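Local coordinates for putative glycosidase ph117-related (Bacteroides thetaiotaomicron, PDB 5A7V), which probably cleaves beta-mannosides as a member of glycoside hydrolase family GH130, and binds mannose in its sugar pocket, at residues Q163-H167 with I168-A172; K191-D194 with G195-N199; H265-S268 with Q269-C273; I278-K282 with G283-L287; E210-G214 with K215-K219. All blocks are in the same frame, centred on the assembly; numbering follows the deposited sequence.

Contact 1. Residues Q163-H167 with I168-A172; sequences QWNRH and IPRLA. With BMA (beta-D-mannopyranose), chain C; MAN (alpha-D-mannopyranose), chain D; SO4 (sulfate ion), chain I.
Q163 and R170 face each other as an antiparallel hydrogen-bonded pair at the end of a beta hairpin, with Q163 N giving to R170 O at 2.8 Å and R170 N giving back to Q163 O. This paired end is the tight part. The amide of Q163 lies against A172, its CD 3.5 Å from A172 CB, while its NE2 is hydrogen-bonded to E139 and Q135; buried OE1 has no polar partner in the model. Beyond the pair, the benzo end of the W164 indole lies with its edge to P169 N, and CZ3 touches P169 CD at 3.7 Å. One face of the indole receives C6 of the mannopyranose, modelled as alternative alpha and beta anomers, and CD2 is 3.5 Å from C6 of the beta form. W164 and P169 thus form one wall of this sugar pocket. The connecting loop is looser and more open to solvent. N165 makes an Asx turn: OD1 takes I168 N at 3.1 Å in the carbonyl plane and H167 N from 44° above it, two bonds that hold OD1, while ND2 also gives to K137 O. A sulfate, probably from the crystallisation liquor, bridges the loop and R170, with O1 reached by both N165 ND2 (2.8 Å) and R170 NH1 (2.9 Å), and O4 by R170 NH2; the very short approach of H167 ND1 is doubtful. The hairpin joins strands 157-164 and 169-176 of a four-stranded antiparallel sheet, where Q163 and R170 touch P187 of strand 183-187 and L138 of helix 136-139.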
# COMPACT_ATOMS: atom_id res chain seq x y z
N GLN A 163 -11.69 2.70 -5.97
CA GLN A 163 -13.02 3.28 -5.99
C GLN A 163 -13.98 2.26 -5.40
O GLN A 163 -14.00 1.12 -5.87
CB GLN A 163 -13.43 3.62 -7.45
CG GLN A 163 -12.48 4.55 -8.14
CD GLN A 163 -12.90 4.79 -9.57
OE1 GLN A 163 -12.97 3.86 -10.39
NE2 GLN A 163 -13.14 6.03 -9.90
N TRP A 164 -14.81 2.68 -4.46
CA TRP A 164 -15.75 1.75 -3.85
C TRP A 164 -17.16 2.33 -3.84
O TRP A 164 -17.43 3.37 -3.20
CB TRP A 164 -15.29 1.36 -2.44
CG TRP A 164 -16.12 0.38 -1.65
CD1 TRP A 164 -16.46 0.53 -0.34
CD2 TRP A 164 -16.67 -0.87 -2.07
NE1 TRP A 164 -17.13 -0.58 0.11
CE2 TRP A 164 -17.29 -1.46 -0.93
CE3 TRP A 164 -16.67 -1.59 -3.28
CZ2 TRP A 164 -17.91 -2.72 -0.96
CZ3 TRP A 164 -17.28 -2.85 -3.30
CH2 TRP A 164 -17.88 -3.41 -2.15
N ASN A 165 -18.07 1.63 -4.51
CA ASN A 165 -19.49 2.00 -4.60
C ASN A 165 -20.44 0.98 -3.98
O ASN A 165 -21.63 0.96 -4.27
CB ASN A 165 -19.88 2.26 -6.06
CG ASN A 165 -19.80 1.01 -6.92
OD1 ASN A 165 -19.41 -0.07 -6.44
ND2 ASN A 165 -20.15 1.15 -8.18
N ARG A 166 -19.89 0.12 -3.12
CA ARG A 166 -20.61 -0.99 -2.46
C ARG A 166 -21.01 -2.11 -3.41
O ARG A 166 -21.68 -3.06 -2.98
CB ARG A 166 -21.80 -0.48 -1.66
CG ARG A 166 -21.38 0.33 -0.45
CD ARG A 166 -20.81 -0.51 0.64
NE ARG A 166 -21.84 -1.14 1.43
CZ ARG A 166 -22.57 -0.49 2.36
NH1 ARG A 166 -22.40 0.84 2.60
NH2 ARG A 166 -23.48 -1.17 3.03
N HIS A 167 -20.58 -2.04 -4.68
CA HIS A 167 -20.80 -3.12 -5.64
C HIS A 167 -19.50 -3.77 -6.07
O HIS A 167 -19.28 -4.95 -5.81
CB HIS A 167 -21.65 -2.69 -6.85
CG HIS A 167 -21.98 -3.83 -7.77
ND1 HIS A 167 -22.14 -3.69 -9.13
CD2 HIS A 167 -22.12 -5.16 -7.52
CE1 HIS A 167 -22.36 -4.87 -9.69
NE2 HIS A 167 -22.35 -5.78 -8.73
N ILE A 168 -18.62 -3.02 -6.71
CA ILE A 168 -17.37 -3.52 -7.26
C ILE A 168 -16.24 -2.55 -6.87
O ILE A 168 -16.36 -1.36 -7.11
CB ILE A 168 -17.45 -3.64 -8.80
CG1 ILE A 168 -18.54 -4.62 -9.22
CG2 ILE A 168 -16.11 -4.07 -9.37
CD1 ILE A 168 -18.86 -4.66 -10.71
N PRO A 169 -15.15 -3.05 -6.24
CA PRO A 169 -13.97 -2.22 -6.01
C PRO A 169 -13.16 -2.14 -7.28
O PRO A 169 -12.91 -3.15 -7.93
CB PRO A 169 -13.18 -2.97 -4.93
CG PRO A 169 -13.63 -4.38 -5.03
CD PRO A 169 -14.95 -4.43 -5.74
N ARG A 170 -12.73 -0.92 -7.68
CA ARG A 170 -11.95 -0.77 -8.90
C ARG A 170 -10.65 -0.00 -8.65
O ARG A 170 -10.64 1.04 -7.99
CB ARG A 170 -12.75 -0.03 -9.98
CG ARG A 170 -13.99 -0.75 -10.48
CD ARG A 170 -14.74 0.08 -11.52
NE ARG A 170 -15.79 -0.65 -12.22
CZ ARG A 170 -17.03 -0.80 -11.77
NH1 ARG A 170 -17.40 -0.27 -10.61
NH2 ARG A 170 -17.93 -1.45 -12.49
N LEU A 171 -9.56 -0.52 -9.22
CA LEU A 171 -8.27 0.17 -9.20
C LEU A 171 -8.31 1.37 -10.17
O LEU A 171 -8.59 1.17 -11.35
CB LEU A 171 -7.16 -0.79 -9.64
CG LEU A 171 -5.74 -0.26 -9.58
CD1 LEU A 171 -5.33 0.24 -8.22
CD2 LEU A 171 -4.74 -1.31 -10.08
N ALA A 172 -8.07 2.55 -9.62
CA ALA A 172 -8.18 3.80 -10.38
C ALA A 172 -6.96 4.66 -10.19
O ALA A 172 -6.12 4.44 -9.34
CB ALA A 172 -9.44 4.55 -9.99
C1 BMA C . -12.68 -5.00 1.72
C2 BMA C . -11.66 -4.16 2.50
C3 BMA C . -12.27 -2.82 2.83
C4 BMA C . -12.78 -2.16 1.56
C5 BMA C . -13.61 -3.13 0.71
C6 BMA C . -13.99 -2.55 -0.64
O1 BMA C . -12.27 -6.32 1.39
O2 BMA C . -10.48 -3.93 1.71
O3 BMA C . -11.34 -1.92 3.55
O4 BMA C . -13.59 -1.04 1.96
O5 BMA C . -12.93 -4.38 0.46
O6 BMA C . -12.86 -2.16 -1.42
C1 MAN D . -12.77 -4.95 1.58
C2 MAN D . -11.59 -4.38 2.24
C3 MAN D . -12.05 -3.02 2.72
C4 MAN D . -12.68 -2.15 1.65
C5 MAN D . -13.70 -2.92 0.83
C6 MAN D . -13.98 -2.28 -0.51
O1 MAN D . -13.80 -5.37 2.39
O2 MAN D . -10.50 -4.15 1.35
O3 MAN D . -10.99 -2.25 3.31
O4 MAN D . -13.35 -1.03 2.26
O5 MAN D . -13.25 -4.23 0.52
O6 MAN D . -12.81 -2.13 -1.32
S SO4 I . -21.21 -1.02 -10.96
O1 SO4 I . -20.14 -1.07 -9.95
O2 SO4 I . -21.61 0.40 -11.21
O3 SO4 I . -22.37 -1.82 -10.47
O4 SO4 I . -20.75 -1.53 -12.27

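Contact 2. Residues K191-D194 with G195-N199; sequences KAYD and GKFFN
Y193 packs against K196 and F197 where a short left-handed helical turn runs into a type I beta turn. Y193, D194 and G195 all have positive phi, which gives residues 193-195 their left-handed sense; the type I turn follows from G195 to F198, closed by F198 N to G195 O. The helical turn is held mainly by bonds between residues three apart: G195 N gives to A192 O at 3.0 Å and K196 N to Y193 O at 3.1 Å, each donor standing well above the carbonyl plane. The bonds one residue longer, from G195 N to K191 O and from K196 N to A192 O, are weak.

The Y193 side chain can be followed outward from this backbone. CB touches K196 CB at 3.9 Å. CG lies anti to the carbonyl carbon (chi1 -55°), which carries the ring along the F197 side. There CD2 comes to 3.8 Å from F197 CE2, meeting that phenyl ring at its edge. At the tip, OH is hydrogen-bonded to the backbone O of P247, anchoring the tyrosine to strand 246-247. The F197 ring, one face of which carries K196 CG 3.9 Å above the plane, also packs on P247 and is buried, in contrast to the exposed K196 and Y193. This is surface packing in the segment that leads on to strand 205-212, set against strand 246-247. One water ties its two halves together, donating to A192 O at 2.7 Å and accepting from F197 N at 2.9 Å.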
# COMPACT_ATOMS: atom_id res chain seq x y z
N LYS A 191 -10.00 1.10 -20.40
CA LYS A 191 -9.90 1.19 -21.87
C LYS A 191 -9.36 -0.08 -22.54
O LYS A 191 -9.77 -0.40 -23.67
CB LYS A 191 -8.95 2.36 -22.20
CG LYS A 191 -8.77 2.75 -23.65
CD LYS A 191 -7.96 4.05 -23.78
CE LYS A 191 -6.45 3.84 -23.90
NZ LYS A 191 -5.90 4.78 -24.92
N ALA A 192 -8.41 -0.76 -21.89
CA ALA A 192 -7.69 -1.85 -22.54
C ALA A 192 -8.62 -2.97 -23.03
O ALA A 192 -9.65 -3.25 -22.43
CB ALA A 192 -6.66 -2.43 -21.56
N TYR A 193 -8.24 -3.62 -24.11
CA TYR A 193 -8.95 -4.78 -24.62
C TYR A 193 -10.45 -4.47 -24.82
O TYR A 193 -11.31 -5.25 -24.41
CB TYR A 193 -8.74 -6.00 -23.72
CG TYR A 193 -7.27 -6.37 -23.49
CD1 TYR A 193 -6.47 -6.84 -24.52
CD2 TYR A 193 -6.69 -6.27 -22.24
CE1 TYR A 193 -5.13 -7.15 -24.30
CE2 TYR A 193 -5.35 -6.56 -22.03
CZ TYR A 193 -4.57 -7.03 -23.02
OH TYR A 193 -3.24 -7.32 -22.74
N ASP A 194 -10.75 -3.30 -25.39
CA ASP A 194 -12.12 -2.88 -25.70
C ASP A 194 -13.00 -2.89 -24.44
O ASP A 194 -14.17 -3.28 -24.48
CB ASP A 194 -12.71 -3.76 -26.82
CG ASP A 194 -13.98 -3.19 -27.41
OD1 ASP A 194 -14.13 -1.95 -27.47
OD2 ASP A 194 -14.85 -3.99 -27.84
N GLY A 195 -12.41 -2.50 -23.31
CA GLY A 195 -13.14 -2.42 -22.05
C GLY A 195 -13.37 -3.71 -21.31
O GLY A 195 -14.17 -3.73 -20.38
N LYS A 196 -12.67 -4.77 -21.68
CA LYS A 196 -12.90 -6.10 -21.04
C LYS A 196 -12.90 -6.07 -19.52
O LYS A 196 -13.72 -6.77 -18.89
CB LYS A 196 -11.85 -7.10 -21.55
CG LYS A 196 -11.86 -8.54 -20.98
CD LYS A 196 -10.84 -9.38 -21.75
CE LYS A 196 -10.69 -10.80 -21.24
NZ LYS A 196 -11.97 -11.51 -21.21
N PHE A 197 -11.98 -5.30 -18.93
CA PHE A 197 -11.78 -5.30 -17.47
C PHE A 197 -12.38 -4.08 -16.78
O PHE A 197 -12.09 -3.84 -15.62
CB PHE A 197 -10.30 -5.50 -17.13
CG PHE A 197 -9.72 -6.81 -17.66
CD1 PHE A 197 -10.12 -8.01 -17.14
CD2 PHE A 197 -8.78 -6.82 -18.66
CE1 PHE A 197 -9.55 -9.18 -17.63
CE2 PHE A 197 -8.22 -7.99 -19.17
CZ PHE A 197 -8.61 -9.18 -18.63
N PHE A 198 -13.26 -3.32 -17.46
CA PHE A 198 -13.88 -2.18 -16.78
C PHE A 198 -14.58 -2.61 -15.48
O PHE A 198 -14.49 -1.91 -14.49
CB PHE A 198 -14.86 -1.44 -17.71
CG PHE A 198 -15.43 -0.19 -17.09
CD1 PHE A 198 -16.54 -0.24 -16.28
CD2 PHE A 198 -14.84 1.05 -17.33
CE1 PHE A 198 -17.05 0.90 -15.70
CE2 PHE A 198 -15.35 2.19 -16.76
CZ PHE A 198 -16.45 2.12 -15.95
N ASN A 199 -15.29 -3.74 -15.53
CA ASN A 199 -16.03 -4.25 -14.38
C ASN A 199 -15.25 -5.23 -13.53
O ASN A 199 -15.86 -5.90 -12.67
CB ASN A 199 -17.37 -4.87 -14.81
CG ASN A 199 -18.27 -3.89 -15.46
OD1 ASN A 199 -18.36 -2.71 -15.03
ND2 ASN A 199 -19.00 -4.35 -16.48
O HOH W 1 -9.82 -3.65 -19.81

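Contact 3. Residues H265-S268 with Q269-C273; sequences HFDS and QLTEC. With MAN (alpha-D-mannopyranose), chain E.
D267 and T271 meet across the start of strand 270-280, which opens with a classic beta bulge: Q269 and L270 both face K291 of strand 283-291. The two side chains cross obliquely, and the touch is slight, a methyl against the carboxylate and its CB: T271 CG2 lies 3.9 Å from D267 OD2 and 4.1 Å from D267 CB. T271 CG2 is directed there because it stands anti to the carbonyl carbon of its own residue. The carboxylate of D267 has its polar partners elsewhere, OD1 in a salt bridge with R262, OD2 in one with R324 and a hydrogen bond with Y288 OH, so its buried charge is probably balanced by both arginines. S268 is held separately: its OG gives to H265 O at 2.7 Å, nearly along the C=O axis, and takes S293 N, pinning the loop before the strand.

From the bulge onward, L270 and E272 are directed to the sugar pocket. L270 CD1 is 4.0 Å from O1 of the alpha-mannose. E272 has CG anti to its backbone N (chi1 177°) and an extended chain, which carries the carboxylate to the sugar. OE2, also bonded to S204 OG, accepts from mannose O2 at 2.6 Å.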
# COMPACT_ATOMS: atom_id res chain seq x y z
N HIS A 265 2.79 -21.16 4.12
CA HIS A 265 3.45 -19.90 4.42
C HIS A 265 2.43 -18.81 4.82
O HIS A 265 1.23 -18.97 4.63
CB HIS A 265 4.33 -19.42 3.23
CG HIS A 265 5.45 -20.34 2.92
ND1 HIS A 265 6.74 -20.14 3.36
CD2 HIS A 265 5.47 -21.51 2.23
CE1 HIS A 265 7.51 -21.15 2.93
NE2 HIS A 265 6.75 -22.00 2.26
N PHE A 266 2.98 -17.71 5.34
CA PHE A 266 2.16 -16.57 5.75
C PHE A 266 1.33 -15.96 4.60
O PHE A 266 0.28 -15.35 4.85
CB PHE A 266 3.02 -15.49 6.40
CG PHE A 266 3.87 -14.72 5.38
CD1 PHE A 266 5.05 -15.26 4.84
CD2 PHE A 266 3.48 -13.44 4.95
CE1 PHE A 266 5.79 -14.60 3.88
CE2 PHE A 266 4.21 -12.76 3.98
CZ PHE A 266 5.35 -13.33 3.45
N ASP A 267 1.83 -16.11 3.37
CA ASP A 267 1.18 -15.52 2.19
C ASP A 267 0.43 -16.62 1.44
O ASP A 267 0.78 -17.04 0.33
CB ASP A 267 2.14 -14.77 1.31
CG ASP A 267 3.31 -15.59 0.78
OD1 ASP A 267 3.70 -16.62 1.40
OD2 ASP A 267 3.89 -15.16 -0.26
N SER A 268 -0.62 -17.12 2.11
CA SER A 268 -1.31 -18.35 1.75
C SER A 268 -2.75 -18.18 1.30
O SER A 268 -3.33 -19.10 0.72
CB SER A 268 -1.19 -19.37 2.90
OG SER A 268 -1.44 -18.73 4.13
N GLN A 269 -3.38 -17.04 1.64
CA GLN A 269 -4.70 -16.69 1.14
C GLN A 269 -4.66 -15.55 0.14
O GLN A 269 -5.44 -15.57 -0.84
CB GLN A 269 -5.64 -16.34 2.31
CG GLN A 269 -7.10 -16.20 1.91
CD GLN A 269 -8.03 -16.23 3.14
OE1 GLN A 269 -7.75 -16.93 4.10
NE2 GLN A 269 -9.05 -15.43 3.13
N LEU A 270 -3.78 -14.55 0.37
CA LEU A 270 -3.65 -13.38 -0.54
C LEU A 270 -2.17 -13.06 -0.65
O LEU A 270 -1.38 -13.28 0.30
CB LEU A 270 -4.35 -12.15 0.02
CG LEU A 270 -5.82 -12.22 0.27
CD1 LEU A 270 -6.29 -10.95 0.99
CD2 LEU A 270 -6.63 -12.46 -0.98
N THR A 271 -1.82 -12.51 -1.82
CA THR A 271 -0.51 -11.87 -2.09
C THR A 271 -0.82 -10.49 -2.70
O THR A 271 -1.02 -10.38 -3.92
CB THR A 271 0.38 -12.70 -3.08
OG1 THR A 271 -0.39 -12.99 -4.25
CG2 THR A 271 0.84 -14.02 -2.47
N GLU A 272 -0.91 -9.49 -1.85
CA GLU A 272 -1.52 -8.21 -2.23
C GLU A 272 -0.44 -7.14 -2.26
O GLU A 272 0.28 -6.88 -1.31
CB GLU A 272 -2.59 -7.82 -1.22
CG GLU A 272 -3.22 -6.45 -1.52
CD GLU A 272 -4.51 -6.18 -0.80
OE1 GLU A 272 -4.80 -6.90 0.22
OE2 GLU A 272 -5.28 -5.31 -1.26
N CYS A 273 -0.31 -6.50 -3.43
CA CYS A 273 0.75 -5.49 -3.66
C CYS A 273 0.76 -4.43 -2.58
O CYS A 273 -0.28 -3.99 -2.14
CB CYS A 273 0.62 -4.91 -5.07
SG CYS A 273 0.91 -6.14 -6.38
C1 MAN E . -7.89 -5.82 1.81
C2 MAN E . -6.91 -4.63 1.69
C3 MAN E . -7.15 -3.45 2.65
C4 MAN E . -7.47 -3.94 4.07
C5 MAN E . -7.51 -5.47 4.18
C6 MAN E . -7.99 -5.95 5.57
O1 MAN E . -7.28 -7.13 1.31
O2 MAN E . -7.03 -4.18 0.33
O3 MAN E . -8.22 -2.62 2.24
O4 MAN E . -6.51 -3.35 4.92
O5 MAN E . -8.42 -5.95 3.15
O6 MAN E . -9.34 -5.52 5.78

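Contact 4. Residues I278-K282 with G283-L287; sequences IYTPK and GIVLL
A tight beta hairpin joins strands 270-280 and 283-291, its two-residue loop, P281 and K282, lying within a type I turn from T280 to G283. I278 and V285 form a hydrogen-bonded pair through I278 N to V285 O (2.9 Å) and V285 N to I278 O (2.8 Å). The T280-G283 pair closes the loop, and here the hydroxyl does extra work. T280 OG1, placed between its backbone N and carbonyl carbon (chi1 80°), gives to G283 O at 2.7 Å while T280 N gives to the same oxygen, so two donors grip one carbonyl. OG1 also accepts from K282 N at 3.2 Å, making an ST turn. G283, with phi 137°, starts the return strand in a conformation open chiefly to glycine.

On one face of the hairpin, Y279 CD2 touches I284 CG1 at 3.7 Å. On the other, T280 CG2 lies 4.1 Å from V285 CG2, and I278 CD1 meets L287 CD1 at 4.2 Å. Strand 205-212 flanks the first strand, with I278 on T209 and Y279 on E210; strand 306-314 flanks the second, and I278 and L287 both reach M352 of strand 347-355.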
# COMPACT_ATOMS: atom_id res chain seq x y z
N ILE A 278 10.50 -1.24 -6.46
CA ILE A 278 11.78 -0.56 -6.48
C ILE A 278 12.80 -1.34 -7.30
O ILE A 278 13.11 -2.49 -7.00
CB ILE A 278 12.35 -0.31 -5.07
CG1 ILE A 278 11.33 0.42 -4.20
CG2 ILE A 278 13.66 0.47 -5.15
CD1 ILE A 278 11.67 0.41 -2.72
N TYR A 279 13.36 -0.66 -8.31
CA TYR A 279 14.40 -1.20 -9.16
C TYR A 279 15.76 -1.10 -8.43
O TYR A 279 16.15 0.00 -8.06
CB TYR A 279 14.42 -0.40 -10.46
CG TYR A 279 15.34 -0.93 -11.54
CD1 TYR A 279 16.69 -0.59 -11.56
CD2 TYR A 279 14.86 -1.77 -12.53
CE1 TYR A 279 17.53 -1.07 -12.57
CE2 TYR A 279 15.68 -2.25 -13.55
CZ TYR A 279 17.01 -1.91 -13.56
OH TYR A 279 17.84 -2.38 -14.55
N THR A 280 16.46 -2.22 -8.23
CA THR A 280 17.70 -2.30 -7.47
C THR A 280 18.75 -3.04 -8.33
O THR A 280 18.38 -3.69 -9.33
CB THR A 280 17.53 -3.08 -6.13
OG1 THR A 280 17.56 -4.50 -6.40
CG2 THR A 280 16.30 -2.66 -5.39
N PRO A 281 20.03 -3.05 -7.89
CA PRO A 281 21.04 -3.78 -8.67
C PRO A 281 20.87 -5.30 -8.69
O PRO A 281 21.54 -5.95 -9.49
CB PRO A 281 22.37 -3.41 -8.01
CG PRO A 281 22.06 -2.61 -6.83
CD PRO A 281 20.63 -2.19 -6.87
N LYS A 282 20.06 -5.86 -7.80
CA LYS A 282 19.81 -7.30 -7.79
C LYS A 282 18.52 -7.69 -8.51
O LYS A 282 18.22 -8.88 -8.65
CB LYS A 282 19.77 -7.84 -6.34
CG LYS A 282 21.04 -7.63 -5.57
CD LYS A 282 22.25 -8.26 -6.21
CE LYS A 282 23.50 -8.03 -5.39
NZ LYS A 282 24.72 -8.50 -6.11
N GLY A 283 17.74 -6.70 -8.94
CA GLY A 283 16.42 -6.99 -9.47
C GLY A 283 15.39 -6.00 -8.97
O GLY A 283 15.70 -5.04 -8.22
N ILE A 284 14.16 -6.20 -9.39
CA ILE A 284 13.07 -5.37 -8.97
C ILE A 284 12.43 -5.99 -7.72
O ILE A 284 12.07 -7.19 -7.73
CB ILE A 284 12.01 -5.24 -10.09
CG1 ILE A 284 12.63 -4.45 -11.24
CG2 ILE A 284 10.73 -4.62 -9.57
CD1 ILE A 284 11.87 -4.61 -12.55
N VAL A 285 12.31 -5.19 -6.67
CA VAL A 285 11.70 -5.67 -5.41
C VAL A 285 10.26 -5.15 -5.31
O VAL A 285 10.02 -3.93 -5.36
CB VAL A 285 12.50 -5.25 -4.19
CG1 VAL A 285 11.83 -5.77 -2.93
CG2 VAL A 285 13.92 -5.80 -4.29
N LEU A 286 9.33 -6.09 -5.13
CA LEU A 286 7.95 -5.80 -4.83
C LEU A 286 7.74 -6.15 -3.36
O LEU A 286 7.83 -7.35 -2.96
CB LEU A 286 7.00 -6.65 -5.67
CG LEU A 286 5.51 -6.48 -5.37
CD1 LEU A 286 4.99 -5.07 -5.64
CD2 LEU A 286 4.67 -7.49 -6.08
N LEU A 287 7.48 -5.14 -2.53
CA LEU A 287 7.12 -5.37 -1.11
C LEU A 287 5.59 -5.50 -1.09
O LEU A 287 4.87 -4.72 -1.72
CB LEU A 287 7.65 -4.23 -0.24
CG LEU A 287 9.17 -3.99 -0.29
CD1 LEU A 287 9.59 -2.96 -1.35
CD2 LEU A 287 9.69 -3.51 1.06

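Contact 5. Residues E210-G214 with K215-K219; sequences EVVNG and KQVIK. With SO4 (sulfate ion), chain J.
E210 and K219 form a salt bridge across the open end of a surface beta hairpin, with K219 NZ 2.9 Å from E210 OE1. The ammonium comes from above the carboxylate plane, 37° out of it. Both side chains run extended from CA, CG anti to the backbone N in each, until K219 bends at its last torsion (chi4 64°); that bend brings NZ round to the oxygen, and K219 CD also passes OE1 at 3.3 Å. K219 makes a cation-pi contact with Y279 of strand 270-280 as well, so its charge has a second partner.

The backbone ladder follows. E210 N gives to V217 O at 2.8 Å and V217 N returns a bond to E210 O, while V212 and K215 exchange the pair that closes the loop, V212 N to K215 O at 2.9 Å and K215 N to V212 O. Between them N213 and G214 occupy the central positions of a type I' turn, both with positive phi, as is common in two-residue hairpin loops. In the conformer described, N213 N gives a nearly straight bond to sulfate O2 at 2.8 Å, an ion probably from the crystallisation liquor.

Packing is thinner. V212 CG2 meets V217 CG2 at 3.9 Å, the two side chains crossing at about a right angle. On the other face V211 CG2 lies 4.2 Å from Q216 CB, both residues touching W359, and Q216 NE2 is bonded to T209 OG1. The chemistry thus suggests a hairpin set largely by its backbone bonds and turn, with the charged pair fastening its base.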
# COMPACT_ATOMS: atom_id res chain seq x y z
N GLU A 210 12.59 3.93 -9.21
CA GLU A 210 14.01 3.79 -8.99
C GLU A 210 14.51 5.03 -8.27
O GLU A 210 14.01 6.12 -8.53
CB GLU A 210 14.77 3.60 -10.32
CG GLU A 210 16.26 3.33 -10.20
CD GLU A 210 16.99 3.17 -11.53
OE1 GLU A 210 16.40 3.53 -12.57
OE2 GLU A 210 18.18 2.69 -11.50
N VAL A 211 15.52 4.87 -7.42
CA VAL A 211 16.20 6.01 -6.81
C VAL A 211 17.27 6.50 -7.79
O VAL A 211 18.21 5.77 -8.08
CB VAL A 211 16.77 5.73 -5.42
CG1 VAL A 211 17.46 6.97 -4.84
CG2 VAL A 211 15.66 5.27 -4.47
N VAL A 212 17.12 7.74 -8.26
CA VAL A 212 18.00 8.39 -9.22
C VAL A 212 18.44 9.72 -8.59
O VAL A 212 17.60 10.53 -8.21
CB VAL A 212 17.27 8.64 -10.56
CG1 VAL A 212 18.20 9.31 -11.55
CG2 VAL A 212 16.70 7.36 -11.15
N ASN A 213 19.74 9.94 -8.48
CA ASN A 213 20.30 11.13 -7.85
C ASN A 213 19.62 11.41 -6.51
O ASN A 213 19.29 12.54 -6.17
CB ASN A 213 20.18 12.33 -8.80
CG ASN A 213 21.01 12.16 -10.07
OD1 ASN A 213 22.02 11.46 -10.09
ND2 ASN A 213 20.57 12.81 -11.15
N GLY A 214 19.43 10.32 -5.74
CA GLY A 214 18.88 10.40 -4.40
C GLY A 214 17.40 10.58 -4.25
O GLY A 214 16.91 10.70 -3.13
N LYS A 215 16.67 10.57 -5.36
CA LYS A 215 15.24 10.76 -5.37
C LYS A 215 14.54 9.60 -6.05
O LYS A 215 14.89 9.18 -7.15
CB LYS A 215 14.88 12.02 -6.17
CG LYS A 215 15.50 13.31 -5.68
CD LYS A 215 14.83 13.80 -4.45
CE LYS A 215 15.35 15.16 -3.98
NZ LYS A 215 15.14 16.34 -4.88
N GLN A 216 13.51 9.08 -5.39
CA GLN A 216 12.71 7.98 -5.93
C GLN A 216 11.70 8.48 -6.96
O GLN A 216 10.81 9.30 -6.63
CB GLN A 216 11.98 7.27 -4.77
CG GLN A 216 11.25 6.01 -5.17
CD GLN A 216 10.66 5.26 -3.99
OE1 GLN A 216 10.53 5.81 -2.90
NE2 GLN A 216 10.30 4.00 -4.24
N VAL A 217 11.86 8.01 -8.20
CA VAL A 217 11.04 8.48 -9.32
C VAL A 217 10.54 7.27 -10.12
O VAL A 217 11.16 6.18 -10.12
CB VAL A 217 11.80 9.45 -10.28
CG1 VAL A 217 12.12 10.73 -9.54
CG2 VAL A 217 13.07 8.81 -10.86
N ILE A 218 9.41 7.46 -10.80
CA ILE A 218 8.83 6.44 -11.67
C ILE A 218 9.85 6.03 -12.73
O ILE A 218 10.53 6.92 -13.30
CB ILE A 218 7.48 6.91 -12.23
CG1 ILE A 218 6.46 6.97 -11.08
CG2 ILE A 218 7.01 6.07 -13.38
CD1 ILE A 218 5.15 7.64 -11.43
N LYS A 219 9.94 4.74 -13.05
CA LYS A 219 10.93 4.17 -13.96
C LYS A 219 10.28 3.47 -15.11
O LYS A 219 9.45 2.59 -14.93
CB LYS A 219 11.83 3.18 -13.21
CG LYS A 219 12.97 2.64 -14.15
CD LYS A 219 13.86 1.62 -13.55
CE LYS A 219 14.90 1.16 -14.56
NZ LYS A 219 15.89 2.15 -15.08
S SO4 J . 22.83 8.06 -9.01
O1 SO4 J . 22.92 8.94 -7.79
O2 SO4 J . 21.50 8.09 -9.66
O3 SO4 J . 23.14 6.64 -8.61
O4 SO4 J . 23.82 8.58 -9.99

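Along the chain the order is contact 1, contact 2, contact 5, contact 3, contact 4. Contacts 1 and 2, with centres about 15 Å apart, touch through R170, which is hydrogen-bonded to F198 O and N199 OD1, fastening the hairpin to the later loop. Contacts 3, 4 and 5 reach one mixed sheet. Contacts 3 and 4 share strand 270-280, and strand 205-212 of contact 5 is its neighbour; contacts 4 and 5, about 12 Å apart between centres, pack through Y279 against K219 and E210. Contacts 1 and 3 do not touch, yet both line mannose sites, consistent with the central pocket of the five-bladed beta-propeller known for GH130.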